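Local coordinates for Iron(3+)-hydroxamate-binding protein FhuD (Bacillus subtilis subsp. subtilis, PDB 3G9Q), which binds iron(3+)-hydroxamate complexes, hands them to the membrane-bound permease of an ABC importer, and is required for ferrichrome and coprogen transport, at residues A133-K138 and F264-L269. Numbering follows the deposited sequence.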
ATOM      1  N   ALA A 133      11.859  -2.194 -13.160  1.00 48.33           N
ATOM      2  CA  ALA A 133      12.698  -2.936 -14.091  1.00 44.91           C
ATOM      3  C   ALA A 133      14.000  -3.422 -13.480  1.00 41.27           C
ATOM      4  O   ALA A 133      14.396  -4.572 -13.663  1.00 37.96           O
ATOM      5  CB  ALA A 133      13.005  -2.059 -15.295  1.00 51.31           C
ATOM      6  N   ALA A 134      14.674  -2.523 -12.770  1.00 46.89           N
ATOM      7  CA  ALA A 134      15.957  -2.831 -12.138  1.00 44.82           C
ATOM      8  C   ALA A 134      15.843  -3.941 -11.093  1.00 50.80           C
ATOM      9  O   ALA A 134      16.617  -4.914 -11.099  1.00 45.67           O
ATOM     10  CB  ALA A 134      16.521  -1.583 -11.504  1.00 37.30           C
ATOM     11  N   ALA A 135      14.873  -3.778 -10.195  1.00 48.34           N
ATOM     12  CA  ALA A 135      14.622  -4.743  -9.134  1.00 48.30           C
ATOM     13  C   ALA A 135      14.125  -6.072  -9.719  1.00 44.45           C
ATOM     14  O   ALA A 135      14.523  -7.148  -9.273  1.00 23.45           O
ATOM     15  CB  ALA A 135      13.593  -4.172  -8.134  1.00 37.72           C
ATOM     16  N   LYS A 136      13.253  -5.994 -10.717  1.00 40.99           N
ATOM     17  CA  LYS A 136      12.729  -7.202 -11.345  1.00 39.12           C
ATOM     18  C   LYS A 136      13.879  -8.101 -11.773  1.00 37.88           C
ATOM     19  O   LYS A 136      13.883  -9.291 -11.473  1.00 40.21           O
ATOM     20  CB  LYS A 136      11.884  -6.844 -12.561  1.00 35.01           C
ATOM     21  CG  LYS A 136      11.161  -7.993 -13.199  1.00 20.66           C
ATOM     22  CD  LYS A 136      10.268  -7.466 -14.323  1.00 34.58           C
ATOM     23  CE  LYS A 136       9.228  -8.501 -14.743  1.00 30.79           C
ATOM     24  NZ  LYS A 136       9.881  -9.823 -14.897  1.00 24.00           N
ATOM     25  N   THR A 137      14.860  -7.522 -12.455  1.00 39.54           N
ATOM     26  CA  THR A 137      16.020  -8.270 -12.937  1.00 44.84           C
ATOM     27  C   THR A 137      16.970  -8.668 -11.810  1.00 40.66           C
ATOM     28  O   THR A 137      17.585  -9.732 -11.851  1.00 39.22           O
ATOM     29  CB  THR A 137      16.803  -7.449 -13.995  1.00 54.06           C
ATOM     30  OG1 THR A 137      15.909  -7.024 -15.035  1.00 61.49           O
ATOM     31  CG2 THR A 137      17.908  -8.292 -14.618  1.00 56.19           C
ATOM     32  N   LYS A 138      17.084  -7.814 -10.800  1.00 39.26           N
ATOM     33  CA  LYS A 138      17.956  -8.093  -9.661  1.00 41.96           C
ATOM     34  C   LYS A 138      17.418  -9.258  -8.829  1.00 44.75           C
ATOM     35  O   LYS A 138      18.183 -10.090  -8.346  1.00 45.58           O
ATOM     36  CB  LYS A 138      18.079  -6.847  -8.793  1.00 39.81           C
ATOM     37  CG  LYS A 138      19.308  -6.825  -7.921  1.00 31.64           C
ATOM     38  CD  LYS A 138      18.938  -7.069  -6.478  1.00 46.46           C
ATOM     39  CE  LYS A 138      19.814  -6.237  -5.540  1.00 39.98           C
ATOM     40  NZ  LYS A 138      19.548  -4.781  -5.675  1.00 29.52           N
ATOM     41  N   PHE A 264      11.693  -2.604   0.563  1.00 41.78           N
ATOM     42  CA  PHE A 264      11.654  -3.671   1.546  1.00 40.50           C
ATOM     43  C   PHE A 264      11.565  -5.056   0.900  1.00 39.52           C
ATOM     44  O   PHE A 264      12.218  -5.992   1.361  1.00 38.20           O
ATOM     45  CB  PHE A 264      10.482  -3.468   2.496  1.00 36.71           C
ATOM     46  CG  PHE A 264      10.209  -4.652   3.364  1.00 38.22           C
ATOM     47  CD1 PHE A 264      11.085  -5.006   4.368  1.00 39.28           C
ATOM     48  CD2 PHE A 264       9.084  -5.432   3.158  1.00 42.29           C
ATOM     49  CE1 PHE A 264      10.841  -6.121   5.157  1.00 42.89           C
ATOM     50  CE2 PHE A 264       8.835  -6.551   3.945  1.00 41.53           C
ATOM     51  CZ  PHE A 264       9.718  -6.891   4.944  1.00 40.16           C
ATOM     52  N   ILE A 265      10.750  -5.182  -0.147  1.00 30.22           N
ATOM     53  CA  ILE A 265      10.587  -6.445  -0.866  1.00 39.96           C
ATOM     54  C   ILE A 265      11.955  -6.893  -1.427  1.00 43.92           C
ATOM     55  O   ILE A 265      12.417  -8.008  -1.170  1.00 35.70           O
ATOM     56  CB  ILE A 265       9.602  -6.306  -2.081  1.00 45.57           C
ATOM     57  CG1 ILE A 265       8.210  -5.829  -1.611  1.00 34.45           C
ATOM     58  CG2 ILE A 265       9.543  -7.634  -2.859  1.00 23.68           C
ATOM     59  CD1 ILE A 265       7.273  -5.384  -2.730  1.00 62.22           C
ATOM     60  N   THR A 266      12.586  -5.995  -2.186  1.00 45.58           N
ATOM     61  CA  THR A 266      13.875  -6.236  -2.823  1.00 42.61           C
ATOM     62  C   THR A 266      14.988  -6.547  -1.832  1.00 49.06           C
ATOM     63  O   THR A 266      15.677  -7.562  -1.968  1.00 49.96           O
ATOM     64  CB  THR A 266      14.284  -5.028  -3.675  1.00 51.76           C
ATOM     65  OG1 THR A 266      13.213  -4.696  -4.573  1.00 40.47           O
ATOM     66  CG2 THR A 266      15.542  -5.346  -4.470  1.00 48.76           C
ATOM     67  N   GLU A 267      15.170  -5.681  -0.837  1.00 43.74           N
ATOM     68  CA  GLU A 267      16.200  -5.915   0.161  1.00 43.71           C
ATOM     69  C   GLU A 267      16.034  -7.294   0.800  1.00 50.07           C
ATOM     70  O   GLU A 267      16.996  -8.052   0.887  1.00 45.25           O
ATOM     71  CB  GLU A 267      16.166  -4.832   1.245  1.00 42.20           C
ATOM     72  CG  GLU A 267      17.111  -5.107   2.417  1.00 48.94           C
ATOM     73  CD  GLU A 267      18.587  -5.196   2.006  1.00 63.91           C
ATOM     74  OE1 GLU A 267      19.390  -5.722   2.808  1.00 59.96           O
ATOM     75  OE2 GLU A 267      18.958  -4.737   0.900  1.00 58.73           O
ATOM     76  N   SER A 268      14.814  -7.616   1.238  1.00 52.68           N
ATOM     77  CA  SER A 268      14.520  -8.903   1.879  1.00 44.70           C
ATOM     78  C   SER A 268      14.915 -10.076   1.005  1.00 44.52           C
ATOM     79  O   SER A 268      15.569 -11.006   1.470  1.00 49.85           O
ATOM     80  CB  SER A 268      13.024  -9.038   2.175  1.00 38.59           C
ATOM     81  OG  SER A 268      12.509  -7.944   2.901  1.00 37.77           O
ATOM     82  N   LEU A 269      14.490 -10.029  -0.258  1.00 42.40           N
ATOM     83  CA  LEU A 269      14.763 -11.095  -1.213  1.00 39.10           C
ATOM     84  C   LEU A 269      16.171 -11.182  -1.771  1.00 36.84           C
ATOM     85  O   LEU A 269      16.461 -12.106  -2.520  1.00 46.81           O
ATOM     86  CB  LEU A 269      13.791 -11.022  -2.386  1.00 35.97           C
ATOM     87  CG  LEU A 269      12.331 -11.275  -2.043  1.00 43.05           C
ATOM     88  CD1 LEU A 269      11.573 -11.506  -3.341  1.00 45.48           C
ATOM     89  CD2 LEU A 269      12.199 -12.498  -1.142  1.00 45.91           C
TER
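Ala135 meets Thr266 in a small helix-to-helix packing contact that joins the long interlobe helix 118-143 to the C-terminal helix 255-270, on the side of the lobe with the mixed sheet, without any hydrogen bond between the two segments. Only 115 Å² is buried in total, and Thr266 contributes about half of it. The CA atoms of Ala135 and Thr266 lie 6.5 Å apart, consistent with the small alanine side chain at this position.

Ala135 CB points at the other helix and comes 3.6 Å from Thr266 OG1, a van der Waals contact between a methyl group and a hydroxyl oxygen. That hydroxyl is engaged within its own helix, where it hydrogen-bonds to the carbonyl oxygen of Leu262, one turn earlier. The threonine's first torsion (chi1 -52°) sets OG1 beside the backbone N, within range of that carbonyl, and sends CG2 anti to the same N. Lys138, one turn beyond Ala135, brings its NZ to 4.2 Å from Thr266 CG2, a loose contact at the exposed border of the interface. Lys138 NZ stays 6.6 Å from Glu267 OE2, too far for a salt bridge, although the opposite charges may attract weakly.

Beyond Lys138, Ile139 continues the contact by touching Thr266 and Leu269. Phe264 and Ser268 rest on Tyr243 of strand 242-244, and Leu269 touches both Ile139 and Tyr243. Helix 255-270 is thus packed between the mixed sheet and helix 118-143; a single long helix joining two lobes is the hallmark of the FhuD-like fold of the solute-binding protein 8 family.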